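MHC class I antigen (Anolis carolinensis, PDB 7CPO) probably binds peptides in a groove between two helices and, together with beta2-microglobulin, presents them to T cells in the green anole lizard. Local coordinates at residues S53-E56 with Y62-R65; A85-Q90 with R122-L127; D130-M135 with Y157-L162; C205-F210 with C261-D266. One frame throughout, in Å; residues are numbered along the deposited sequence.

Contacts 1, 2 and 3 lie in the peptide-binding platform, where helices lie over an eight-stranded antiparallel sheet; contact 4 lies in the immunoglobulin C1-set domain. All four follow one another along the chain. Contacts 1 and 2 sit at the start and the end of helix 62-87, with centres 34 Å apart, so they mark the two ends of one wall of the groove. Contacts 2 and 3 have centres 19 Å apart and touch through the neighbouring strands 122-128 and 133-136. Contact 3 ties the outermost of these strands to helix 152-176, the other wall. Contact 4 lies about 40 Å from contact 3, centre to centre, in the domain that carries the platform.

Contact 1: residues S53-E56 with Y62-R65; sequences SKVE and YWER
At the start of helix 62-87, one of the two long walls of the MHC class I peptide groove, the loop that leads into the helix folds back and lays V55 and E56 against Y62 and W63. V55 meets Y62 with both methyls. V55 CG1 sits over one face of the phenol ring, a CH-pi contact 3.8 Å from the Y62 centroid. V55 CG2 is on that same face, above the CD1 side, 3.6 Å from Y62 CD1. CG1 has turned into the slot between the backbone N and the carbonyl carbon (chi1 80°), which lays both methyls over the ring together. Y62 also points its CD2 side at one face of the W63 indole, above the ring centre. Y62 OH continues to Y173 and Y45, and V55 also touches W169 and Y176 of helix 152-176, so the pair joins both walls at this end of the groove. On the outer side, the extended chain of E56 crosses W63 at about a right angle, its carboxylate turned 75° from the indole plane. The indole N-H is the donor in the single hydrogen bond between the segments; it meets the carboxylate on its anti side, 26° out of plane, with W63 NE1 and E56 OE2 2.7 Å apart.

Contact 2: residues A85-Q90 with R122-L127; sequences AEYYNQ and RDYISL
Three tyrosine side chains, Y87, the last residue of helix 62-87, Y88 just after it, and Y124 from strand 122-128, meet at different angles. Y124 crosses Y87 at about a right angle and brings its hydroxyl to the edge of that ring, near its plane, with Y124 OH 3.3 Å from Y87 CD2. The phenol gets there because its CG lies anti to the backbone N (chi1 179°), which extends the side chain toward the helix end. Y88 comes at Y124 on a slant. Its hydroxyl lies in the plane of the Y124 ring at the edge, with Y88 OH 3.5 Å from Y124 CD1, and the rims pack, Y88 CE2 lying 3.9 Å from Y124 CE1. Two of the hydroxyls hydrogen-bond elsewhere: Y124 OH to T144 of helix 141-149, and Y87 OH to the backbone of the bound peptide. A water bridges the segments, giving a hydrogen to Q90 OE1 and accepting one from R122 NH2 at 2.6 Å, in the plane of the guanidinium. The helix ends in a Schellman motif, in which Q90 N bonds to A85 O and N89 N to E86 O while N89 adopts positive phi. Y124, which with I125 faces Y117 in a classic beta bulge, also packs on an apolar side chain of the peptide, placing this tyrosine group at one end of the MHC class I binding groove.

Contact 3: residues D130-M135 with Y157-L162; sequences DTLTWM and YKKTYL
L132 and K159 meet where the turn leading into edge strand 133-136 of the MHC class I platform lies beside helix 152-176, a wall of the peptide groove. The leucine crosses the aliphatic part of the lysine at about a right angle, with L132 CD2 4.0 Å from K159 CB and nearly as close to its CD. CG of K159 stands anti to the backbone N (chi1 -177°), and the chain, extended as far as CE and bent at chi4, takes NZ away from the leucine to a salt bridge with E163. Two residues further on, W134 presents the edge of its six-membered ring to K158; the methylene K158 CD lies near the indole plane, 3.8 Å from W134 CZ2. The K158 chain runs straight as far as CE and bends only at its end, where NZ hydrogen-bonds to an aromatic side chain of the bound peptide, so the packing of these carbons on W134 probably helps to place NZ. In the next shell, W148 meets the W134 indole edge-to-face, and N155 accepts its N-H. L132 and T133 form a G1 beta bulge facing D128. Just beside it the hydroxyls T131 OG1 and T133 OG1 hydrogen-bond at 2.8 Å.

Contact 4: residues C205-F210 with C261-D266; sequences CRVGGF and CHVEHD
The core of the immunoglobulin C1-set domain is pinned by the disulfide between C205 and C261, which links the two sheets of the beta sandwich. The sulfurs, C205 SG and C261 SG, are 2.0 Å apart. Both cysteines point their CB at the other segment, and with each SG anti to its own backbone N (chi1 near 180°) the two sulfurs meet. Next along, V207 and V263 meet methyl to methyl, with V207 CG2 4.2 Å from V263 CG2. Last come F210 and H265, whose side chains cross at about a right angle; the rings themselves meet obliquely, planes 72° apart. F210 CB rests over one face of the imidazole, 4.2 Å from the H265 ring centroid, in a CH-pi contact. Both imidazole nitrogens are engaged, ND1 with the backbone N of G267 and NE2 with the carbonyl of P212, which should fix the rotation of the ring under the phenylalanine. G209 and F210 form a G1 beta bulge facing Y243, where the chain turns a corner. The two segments run nearly parallel, 12° apart, on facing sheets: strand 201-210 lies between 188-193 and 243-251, strand 259-264 between 216-221 and 272-274, and W219 packs against both cysteines.

Contact 1: residues S53-E56 with Y62-R65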
loop_
_atom_site.group_PDB
_atom_site.type_symbol
_atom_site.label_atom_id
_atom_site.label_comp_id
_atom_site.label_asym_id
_atom_site.label_seq_id
_atom_site.Cartn_x
_atom_site.Cartn_y
_atom_site.Cartn_z
ATOM N N SER A 53 -8.041 9.287 18.081
ATOM C CA SER A 53 -8.726 10.348 18.818
ATOM C C SER A 53 -8.096 10.597 20.185
ATOM O O SER A 53 -8.337 11.648 20.788
ATOM C CB SER A 53 -10.215 10.044 18.982
ATOM O OG SER A 53 -10.422 8.895 19.783
ATOM N N LYS A 54 -7.271 9.678 20.677
ATOM C CA LYS A 54 -6.574 9.938 21.927
ATOM C C LYS A 54 -5.667 11.168 21.843
ATOM O O LYS A 54 -5.270 11.713 22.884
ATOM C CB LYS A 54 -5.754 8.716 22.324
ATOM C CG LYS A 54 -6.559 7.469 22.633
ATOM C CD LYS A 54 -5.586 6.367 23.066
ATOM C CE LYS A 54 -6.296 5.054 23.261
ATOM N NZ LYS A 54 -5.346 3.945 23.480
ATOM N N VAL A 55 -5.333 11.629 20.636
ATOM C CA VAL A 55 -4.522 12.834 20.495
ATOM C C VAL A 55 -5.252 14.085 20.965
ATOM O O VAL A 55 -4.633 15.138 21.105
ATOM C CB VAL A 55 -4.068 12.991 19.027
ATOM C CG1 VAL A 55 -5.185 13.571 18.182
ATOM C CG2 VAL A 55 -2.847 13.844 18.944
ATOM N N GLU A 56 -6.553 13.989 21.243
ATOM C CA GLU A 56 -7.357 15.192 21.430
ATOM C C GLU A 56 -7.269 15.750 22.843
ATOM O O GLU A 56 -7.431 16.965 23.030
ATOM C CB GLU A 56 -8.812 14.908 21.066
ATOM C CG GLU A 56 -9.038 14.786 19.574
ATOM C CD GLU A 56 -10.290 14.009 19.227
ATOM O OE1 GLU A 56 -11.209 13.932 20.083
ATOM O OE2 GLU A 56 -10.348 13.475 18.092
ATOM N N TYR A 62 -5.540 19.324 16.906
ATOM C CA TYR A 62 -4.891 18.408 15.972
ATOM C C TYR A 62 -5.585 18.357 14.610
ATOM O O TYR A 62 -4.930 18.439 13.563
ATOM C CB TYR A 62 -4.850 17.020 16.609
ATOM C CG TYR A 62 -4.144 15.956 15.814
ATOM C CD1 TYR A 62 -2.757 15.801 15.889
ATOM C CD2 TYR A 62 -4.863 15.068 15.015
ATOM C CE1 TYR A 62 -2.106 14.798 15.173
ATOM C CE2 TYR A 62 -4.220 14.055 14.299
ATOM C CZ TYR A 62 -2.845 13.925 14.390
ATOM O OH TYR A 62 -2.218 12.937 13.670
ATOM N N TRP A 63 -6.914 18.216 14.602
ATOM C CA TRP A 63 -7.628 18.025 13.342
ATOM C C TRP A 63 -7.675 19.311 12.517
ATOM O O TRP A 63 -7.530 19.266 11.287
ATOM C CB TRP A 63 -9.028 17.475 13.625
ATOM C CG TRP A 63 -8.936 16.180 14.385
ATOM C CD1 TRP A 63 -9.288 15.962 15.689
ATOM C CD2 TRP A 63 -8.388 14.941 13.905
ATOM N NE1 TRP A 63 -9.024 14.655 16.038
ATOM C CE2 TRP A 63 -8.465 14.013 14.961
ATOM C CE3 TRP A 63 -7.873 14.520 12.675
ATOM C CZ2 TRP A 63 -8.028 12.695 14.825
ATOM C CZ3 TRP A 63 -7.447 13.221 12.543
ATOM C CH2 TRP A 63 -7.522 12.322 13.615
ATOM N N GLU A 64 -7.849 20.468 13.164
ATOM C CA GLU A 64 -7.833 21.717 12.413
ATOM C C GLU A 64 -6.446 21.999 11.846
ATOM O O GLU A 64 -6.313 22.362 10.668
ATOM C CB GLU A 64 -8.297 22.893 13.282
ATOM C CG GLU A 64 -9.734 22.814 13.718
ATOM C CD GLU A 64 -10.728 22.678 12.565
ATOM O OE1 GLU A 64 -10.605 23.401 11.539
ATOM O OE2 GLU A 64 -11.643 21.831 12.706
ATOM N N ARG A 65 -5.400 21.861 12.674
ATOM C CA ARG A 65 -4.045 22.155 12.204
ATOM C C ARG A 65 -3.671 21.274 11.013
ATOM O O ARG A 65 -3.249 21.780 9.967
ATOM C CB ARG A 65 -3.033 21.991 13.342
ATOM C CG ARG A 65 -1.654 22.606 13.054
ATOM C CD ARG A 65 -0.886 22.825 14.355
ATOM N NE ARG A 65 -0.855 21.567 15.052
ATOM C CZ ARG A 65 -1.340 21.356 16.262
ATOM N NH1 ARG A 65 -1.840 22.352 16.960
ATOM N NH2 ARG A 65 -1.295 20.136 16.774
#

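Contact 2: residues A85-Q90 with R122-L127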
loop_
_atom_site.group_PDB
_atom_site.type_symbol
_atom_site.label_atom_id
_atom_site.label_comp_id
_atom_site.label_asym_id
_atom_site.label_seq_id
_atom_site.Cartn_x
_atom_site.Cartn_y
_atom_site.Cartn_z
ATOM N N ALA A 85 5.250 21.639 -15.628
ATOM C CA ALA A 85 4.935 21.702 -17.045
ATOM C C ALA A 85 5.872 22.666 -17.753
ATOM O O ALA A 85 6.404 22.353 -18.823
ATOM C CB ALA A 85 3.479 22.121 -17.238
ATOM N N GLU A 86 6.110 23.833 -17.151
ATOM C CA GLU A 86 7.040 24.791 -17.736
ATOM C C GLU A 86 8.465 24.241 -17.735
ATOM O O GLU A 86 9.132 24.234 -18.774
ATOM C CB GLU A 86 6.946 26.127 -16.993
ATOM C CG GLU A 86 5.735 26.981 -17.446
ATOM C CD GLU A 86 5.245 28.012 -16.413
ATOM O OE1 GLU A 86 4.341 27.693 -15.603
ATOM O OE2 GLU A 86 5.754 29.156 -16.425
ATOM N N TYR A 87 8.923 23.727 -16.588
ATOM C CA TYR A 87 10.287 23.202 -16.471
ATOM C C TYR A 87 10.588 22.147 -17.528
ATOM O O TYR A 87 11.695 22.110 -18.084
ATOM C CB TYR A 87 10.501 22.589 -15.088
ATOM C CG TYR A 87 10.725 23.555 -13.946
ATOM C CD1 TYR A 87 10.879 24.926 -14.156
ATOM C CD2 TYR A 87 10.796 23.079 -12.644
ATOM C CE1 TYR A 87 11.095 25.790 -13.080
ATOM C CE2 TYR A 87 11.013 23.917 -11.587
ATOM C CZ TYR A 87 11.162 25.262 -11.802
ATOM O OH TYR A 87 11.380 26.047 -10.704
ATOM N N TYR A 88 9.637 21.251 -17.780
ATOM C CA TYR A 88 9.773 20.213 -18.788
ATOM C C TYR A 88 9.172 20.633 -20.130
ATOM O O TYR A 88 9.146 19.824 -21.067
ATOM C CB TYR A 88 9.134 18.917 -18.282
ATOM C CG TYR A 88 9.930 18.265 -17.164
ATOM C CD1 TYR A 88 11.021 17.444 -17.442
ATOM C CD2 TYR A 88 9.605 18.492 -15.826
ATOM C CE1 TYR A 88 11.759 16.851 -16.424
ATOM C CE2 TYR A 88 10.340 17.903 -14.799
ATOM C CZ TYR A 88 11.417 17.088 -15.107
ATOM O OH TYR A 88 12.145 16.505 -14.095
ATOM N N ASN A 89 8.726 21.891 -20.243
ATOM C CA ASN A 89 8.161 22.457 -21.472
ATOM C C ASN A 89 7.164 21.502 -22.135
ATOM O O ASN A 89 7.333 21.081 -23.284
ATOM C CB ASN A 89 9.265 22.856 -22.453
ATOM C CG ASN A 89 8.719 23.587 -23.662
ATOM O OD1 ASN A 89 8.792 23.098 -24.784
ATOM N ND2 ASN A 89 8.115 24.753 -23.424
ATOM N N GLN A 90 6.108 21.166 -21.399
ATOM C CA GLN A 90 5.078 20.250 -21.868
ATOM C C GLN A 90 3.777 21.021 -22.051
ATOM O O GLN A 90 3.221 21.536 -21.075
ATOM C CB GLN A 90 4.894 19.103 -20.880
ATOM C CG GLN A 90 6.177 18.347 -20.595
ATOM C CD GLN A 90 6.000 17.324 -19.494
ATOM O OE1 GLN A 90 6.498 16.202 -19.574
ATOM N NE2 GLN A 90 5.288 17.713 -18.448
ATOM N N ARG A 122 8.477 9.227 -11.851
ATOM C CA ARG A 122 9.932 9.192 -11.841
ATOM C C ARG A 122 10.416 10.190 -10.799
ATOM O O ARG A 122 9.786 11.235 -10.593
ATOM C CB ARG A 122 10.496 9.575 -13.216
ATOM C CG ARG A 122 10.131 8.600 -14.323
ATOM C CD ARG A 122 10.631 9.056 -15.706
ATOM N NE ARG A 122 10.440 10.487 -15.960
ATOM C CZ ARG A 122 9.452 10.997 -16.701
ATOM N NH1 ARG A 122 8.553 10.188 -17.256
ATOM N NH2 ARG A 122 9.353 12.315 -16.887
ATOM N N ASP A 123 11.527 9.864 -10.137
ATOM C CA ASP A 123 12.091 10.756 -9.130
ATOM C C ASP A 123 12.243 12.161 -9.672
ATOM O O ASP A 123 12.664 12.361 -10.814
ATOM C CB ASP A 123 13.461 10.275 -8.654
ATOM C CG ASP A 123 13.411 8.942 -7.973
ATOM O OD1 ASP A 123 12.322 8.537 -7.533
ATOM O OD2 ASP A 123 14.483 8.327 -7.824
ATOM N N TYR A 124 11.915 13.144 -8.837
ATOM C CA TYR A 124 12.142 14.525 -9.204
ATOM C C TYR A 124 13.206 15.178 -8.328
ATOM O O TYR A 124 14.253 15.595 -8.840
ATOM C CB TYR A 124 10.833 15.309 -9.165
ATOM C CG TYR A 124 11.040 16.760 -9.513
ATOM C CD1 TYR A 124 11.253 17.153 -10.825
ATOM C CD2 TYR A 124 11.053 17.734 -8.525
ATOM C CE1 TYR A 124 11.467 18.484 -11.148
ATOM C CE2 TYR A 124 11.252 19.075 -8.840
ATOM C CZ TYR A 124 11.465 19.442 -10.150
ATOM O OH TYR A 124 11.678 20.761 -10.466
ATOM N N ILE A 125 12.967 15.286 -7.020
ATOM C CA ILE A 125 13.922 15.867 -6.080
ATOM C C ILE A 125 13.687 15.225 -4.717
ATOM O O ILE A 125 12.563 14.837 -4.377
ATOM C CB ILE A 125 13.809 17.417 -6.025
ATOM C CG1 ILE A 125 15.141 18.046 -5.609
ATOM C CG2 ILE A 125 12.650 17.894 -5.118
ATOM C CD1 ILE A 125 15.210 19.545 -5.836
ATOM N N SER A 126 14.762 15.074 -3.943
ATOM C CA SER A 126 14.643 14.551 -2.586
ATOM C C SER A 126 15.639 15.259 -1.684
ATOM O O SER A 126 16.681 15.735 -2.133
ATOM C CB SER A 126 14.856 13.028 -2.521
ATOM O OG SER A 126 16.122 12.643 -3.017
ATOM N N LEU A 127 15.306 15.341 -0.408
ATOM C CA LEU A 127 16.169 16.006 0.551
ATOM C C LEU A 127 17.168 14.996 1.080
ATOM O O LEU A 127 16.788 13.888 1.461
ATOM C CB LEU A 127 15.361 16.609 1.703
ATOM C CG LEU A 127 16.170 17.061 2.921
ATOM C CD1 LEU A 127 17.079 18.247 2.564
ATOM C CD2 LEU A 127 15.237 17.433 4.068
HETATM O O HOH W 1 7.464 13.786 -17.915
#

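Contact 3: residues D130-M135 with Y157-L162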
loop_
_atom_site.group_PDB
_atom_site.type_symbol
_atom_site.label_atom_id
_atom_site.label_comp_id
_atom_site.label_asym_id
_atom_site.label_seq_id
_atom_site.Cartn_x
_atom_site.Cartn_y
_atom_site.Cartn_z
ATOM N N ASP A 130 21.431 14.469 5.616
ATOM C CA ASP A 130 22.766 14.397 6.199
ATOM C C ASP A 130 23.722 15.454 5.655
ATOM O O ASP A 130 24.690 15.805 6.343
ATOM C CB ASP A 130 23.357 12.995 5.973
ATOM C CG ASP A 130 22.503 11.887 6.596
ATOM O OD1 ASP A 130 21.700 12.166 7.528
ATOM O OD2 ASP A 130 22.632 10.731 6.143
ATOM N N THR A 131 23.487 15.959 4.442
ATOM C CA THR A 131 24.260 17.066 3.895
ATOM C C THR A 131 23.470 18.358 3.849
ATOM O O THR A 131 24.043 19.399 3.514
ATOM C CB THR A 131 24.732 16.739 2.477
ATOM O OG1 THR A 131 23.585 16.486 1.658
ATOM C CG2 THR A 131 25.624 15.489 2.482
ATOM N N LEU A 132 22.174 18.305 4.171
ATOM C CA LEU A 132 21.239 19.419 4.026
ATOM C C LEU A 132 21.298 20.030 2.628
ATOM O O LEU A 132 21.334 21.251 2.459
ATOM C CB LEU A 132 21.479 20.478 5.093
ATOM C CG LEU A 132 20.826 20.186 6.442
ATOM C CD1 LEU A 132 21.029 21.347 7.377
ATOM C CD2 LEU A 132 19.346 19.861 6.294
ATOM N N THR A 133 21.302 19.167 1.612
ATOM C CA THR A 133 21.213 19.584 0.217
ATOM C C THR A 133 20.159 18.735 -0.478
ATOM O O THR A 133 19.702 17.718 0.053
ATOM C CB THR A 133 22.555 19.442 -0.520
ATOM O OG1 THR A 133 22.966 18.073 -0.508
ATOM C CG2 THR A 133 23.639 20.298 0.138
ATOM N N TRP A 134 19.792 19.131 -1.694
ATOM C CA TRP A 134 18.757 18.436 -2.449
ATOM C C TRP A 134 19.361 17.696 -3.639
ATOM O O TRP A 134 20.260 18.211 -4.309
ATOM C CB TRP A 134 17.677 19.424 -2.920
ATOM C CG TRP A 134 16.899 20.070 -1.765
ATOM C CD1 TRP A 134 17.275 21.159 -1.031
ATOM C CD2 TRP A 134 15.635 19.644 -1.228
ATOM N NE1 TRP A 134 16.325 21.445 -0.073
ATOM C CE2 TRP A 134 15.304 20.533 -0.176
ATOM C CE3 TRP A 134 14.745 18.596 -1.538
ATOM C CZ2 TRP A 134 14.121 20.408 0.574
ATOM C CZ3 TRP A 134 13.573 18.476 -0.798
ATOM C CH2 TRP A 134 13.276 19.378 0.249
ATOM N N MET A 135 18.864 16.482 -3.893
ATOM C CA MET A 135 19.243 15.691 -5.059
ATOM C C MET A 135 18.196 15.853 -6.158
ATOM O O MET A 135 17.095 15.304 -6.061
ATOM C CB MET A 135 19.386 14.212 -4.707
ATOM C CG MET A 135 20.187 13.938 -3.480
ATOM S SD MET A 135 19.999 12.217 -3.008
ATOM C CE MET A 135 19.954 11.419 -4.632
ATOM N N TYR A 157 14.179 23.140 9.156
ATOM C CA TYR A 157 12.863 22.714 9.643
ATOM C C TYR A 157 12.575 21.280 9.241
ATOM O O TYR A 157 11.969 20.523 10.008
ATOM C CB TYR A 157 11.734 23.597 9.103
ATOM C CG TYR A 157 11.783 25.045 9.481
ATOM C CD1 TYR A 157 12.388 25.464 10.664
ATOM C CD2 TYR A 157 11.212 26.006 8.652
ATOM C CE1 TYR A 157 12.420 26.806 11.011
ATOM C CE2 TYR A 157 11.247 27.337 8.982
ATOM C CZ TYR A 157 11.846 27.736 10.167
ATOM O OH TYR A 157 11.867 29.075 10.503
ATOM N N LYS A 158 12.988 20.899 8.025
ATOM C CA LYS A 158 12.701 19.557 7.538
ATOM C C LYS A 158 13.545 18.513 8.256
ATOM O O LYS A 158 13.025 17.462 8.651
ATOM C CB LYS A 158 12.912 19.508 6.028
ATOM C CG LYS A 158 11.861 20.268 5.295
ATOM C CD LYS A 158 12.126 20.349 3.826
ATOM C CE LYS A 158 11.002 21.146 3.139
ATOM N NZ LYS A 158 10.799 22.454 3.780
ATOM N N LYS A 159 14.835 18.793 8.457
ATOM C CA LYS A 159 15.676 17.914 9.266
ATOM C C LYS A 159 15.108 17.760 10.674
ATOM O O LYS A 159 14.976 16.642 11.186
ATOM C CB LYS A 159 17.100 18.467 9.319
ATOM C CG LYS A 159 18.109 17.610 10.075
ATOM C CD LYS A 159 19.487 18.306 10.109
ATOM C CE LYS A 159 20.610 17.398 10.612
ATOM N NZ LYS A 159 20.337 16.817 11.959
ATOM N N THR A 160 14.760 18.879 11.314
ATOM C CA THR A 160 14.122 18.820 12.623
ATOM C C THR A 160 12.850 17.977 12.571
ATOM O O THR A 160 12.636 17.097 13.420
ATOM C CB THR A 160 13.816 20.235 13.106
ATOM O OG1 THR A 160 15.053 20.929 13.328
ATOM C CG2 THR A 160 12.957 20.227 14.402
ATOM N N TYR A 161 12.003 18.216 11.566
ATOM C CA TYR A 161 10.766 17.455 11.459
ATOM C C TYR A 161 11.056 15.966 11.305
ATOM O O TYR A 161 10.451 15.133 11.982
ATOM C CB TYR A 161 9.916 17.957 10.293
ATOM C CG TYR A 161 8.704 17.093 10.070
ATOM C CD1 TYR A 161 7.506 17.361 10.732
ATOM C CD2 TYR A 161 8.762 15.974 9.235
ATOM C CE1 TYR A 161 6.403 16.549 10.556
ATOM C CE2 TYR A 161 7.659 15.146 9.059
ATOM C CZ TYR A 161 6.486 15.447 9.715
ATOM O OH TYR A 161 5.394 14.641 9.529
ATOM N N LEU A 162 11.984 15.613 10.417
ATOM C CA LEU A 162 12.238 14.203 10.162
ATOM C C LEU A 162 12.912 13.535 11.349
ATOM O O LEU A 162 12.608 12.382 11.672
ATOM C CB LEU A 162 13.088 14.045 8.908
ATOM C CG LEU A 162 12.418 14.475 7.605
ATOM C CD1 LEU A 162 13.411 14.437 6.440
ATOM C CD2 LEU A 162 11.218 13.589 7.332
#

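Contact 4: residues C205-F210 with C261-D266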
loop_
_atom_site.group_PDB
_atom_site.type_symbol
_atom_site.label_atom_id
_atom_site.label_comp_id
_atom_site.label_asym_id
_atom_site.label_seq_id
_atom_site.Cartn_x
_atom_site.Cartn_y
_atom_site.Cartn_z
ATOM N N CYS A 205 -0.924 -23.592 -1.914
ATOM C CA CYS A 205 -0.923 -23.278 -0.488
ATOM C C CYS A 205 -1.507 -21.877 -0.288
ATOM O O CYS A 205 -0.864 -20.880 -0.640
ATOM C CB CYS A 205 0.490 -23.381 0.073
ATOM S SG CYS A 205 0.521 -23.101 1.818
ATOM N N ARG A 206 -2.731 -21.802 0.251
ATOM C CA ARG A 206 -3.374 -20.531 0.583
ATOM C C ARG A 206 -3.071 -20.192 2.034
ATOM O O ARG A 206 -3.286 -21.017 2.931
ATOM C CB ARG A 206 -4.891 -20.572 0.379
ATOM C CG ARG A 206 -5.640 -19.532 1.267
ATOM C CD ARG A 206 -7.121 -19.868 1.602
ATOM N NE ARG A 206 -8.012 -19.115 0.731
ATOM C CZ ARG A 206 -8.581 -17.955 1.039
ATOM N NH1 ARG A 206 -8.393 -17.390 2.226
ATOM N NH2 ARG A 206 -9.352 -17.362 0.147
ATOM N N VAL A 207 -2.563 -18.984 2.261
ATOM C CA VAL A 207 -2.143 -18.533 3.586
ATOM C C VAL A 207 -2.766 -17.168 3.804
ATOM O O VAL A 207 -2.422 -16.208 3.105
ATOM C CB VAL A 207 -0.618 -18.473 3.731
ATOM C CG1 VAL A 207 -0.235 -18.226 5.186
ATOM C CG2 VAL A 207 -0.010 -19.779 3.242
ATOM N N GLY A 208 -3.697 -17.083 4.748
ATOM C CA GLY A 208 -4.502 -15.884 4.865
ATOM C C GLY A 208 -4.826 -15.583 6.311
ATOM O O GLY A 208 -4.662 -16.428 7.196
ATOM N N GLY A 209 -5.295 -14.357 6.540
ATOM C CA GLY A 209 -5.648 -13.957 7.886
ATOM C C GLY A 209 -4.484 -13.682 8.803
ATOM O O GLY A 209 -4.649 -13.777 10.022
ATOM N N PHE A 210 -3.310 -13.348 8.269
ATOM C CA PHE A 210 -2.133 -13.165 9.104
ATOM C C PHE A 210 -1.802 -11.682 9.254
ATOM O O PHE A 210 -2.116 -10.858 8.387
ATOM C CB PHE A 210 -0.908 -13.941 8.568
ATOM C CG PHE A 210 -0.475 -13.586 7.144
ATOM C CD1 PHE A 210 -0.999 -14.262 6.044
ATOM C CD2 PHE A 210 0.510 -12.627 6.914
ATOM C CE1 PHE A 210 -0.586 -13.960 4.732
ATOM C CE2 PHE A 210 0.927 -12.321 5.615
ATOM C CZ PHE A 210 0.369 -12.985 4.521
ATOM N N CYS A 261 3.669 -27.496 2.592
ATOM C CA CYS A 261 3.748 -26.043 2.583
ATOM C C CYS A 261 4.288 -25.576 3.936
ATOM O O CYS A 261 3.655 -25.799 4.974
ATOM C CB CYS A 261 2.384 -25.432 2.284
ATOM S SG CYS A 261 2.376 -23.644 2.412
ATOM N N HIS A 262 5.458 -24.942 3.927
ATOM C CA HIS A 262 6.150 -24.533 5.143
ATOM C C HIS A 262 5.963 -23.033 5.386
ATOM O O HIS A 262 6.234 -22.219 4.494
ATOM C CB HIS A 262 7.638 -24.875 5.045
ATOM C CG HIS A 262 8.417 -24.509 6.265
ATOM N ND1 HIS A 262 8.538 -25.353 7.344
ATOM C CD2 HIS A 262 9.096 -23.384 6.587
ATOM C CE1 HIS A 262 9.269 -24.770 8.277
ATOM N NE2 HIS A 262 9.620 -23.574 7.843
ATOM N N VAL A 263 5.524 -22.671 6.599
ATOM C CA VAL A 263 5.116 -21.305 6.921
ATOM C C VAL A 263 5.727 -20.889 8.256
ATOM O O VAL A 263 5.573 -21.591 9.264
ATOM C CB VAL A 263 3.578 -21.171 6.971
ATOM C CG1 VAL A 263 3.181 -19.742 7.334
ATOM C CG2 VAL A 263 2.966 -21.570 5.645
ATOM N N GLU A 264 6.407 -19.742 8.269
ATOM C CA GLU A 264 6.968 -19.172 9.492
ATOM C C GLU A 264 6.418 -17.763 9.683
ATOM O O GLU A 264 6.406 -16.960 8.740
ATOM C CB GLU A 264 8.509 -19.148 9.457
ATOM N N HIS A 265 5.981 -17.461 10.906
ATOM C CA HIS A 265 5.323 -16.194 11.187
ATOM C C HIS A 265 5.316 -15.948 12.688
ATOM O O HIS A 265 5.333 -16.896 13.479
ATOM C CB HIS A 265 3.895 -16.204 10.639
ATOM C CG HIS A 265 3.219 -14.868 10.663
ATOM N ND1 HIS A 265 2.468 -14.433 11.734
ATOM C CD2 HIS A 265 3.160 -13.884 9.736
ATOM C CE1 HIS A 265 1.977 -13.237 11.466
ATOM N NE2 HIS A 265 2.381 -12.882 10.258
ATOM N N ASP A 266 5.257 -14.664 13.070
ATOM C CA ASP A 266 5.162 -14.306 14.490
ATOM C C ASP A 266 3.966 -14.964 15.191
ATOM O O ASP A 266 4.006 -15.190 16.406
ATOM C CB ASP A 266 5.062 -12.788 14.651
ATOM C CG ASP A 266 6.365 -12.065 14.342
ATOM O OD1 ASP A 266 7.379 -12.718 13.995
ATOM O OD2 ASP A 266 6.365 -10.822 14.473
#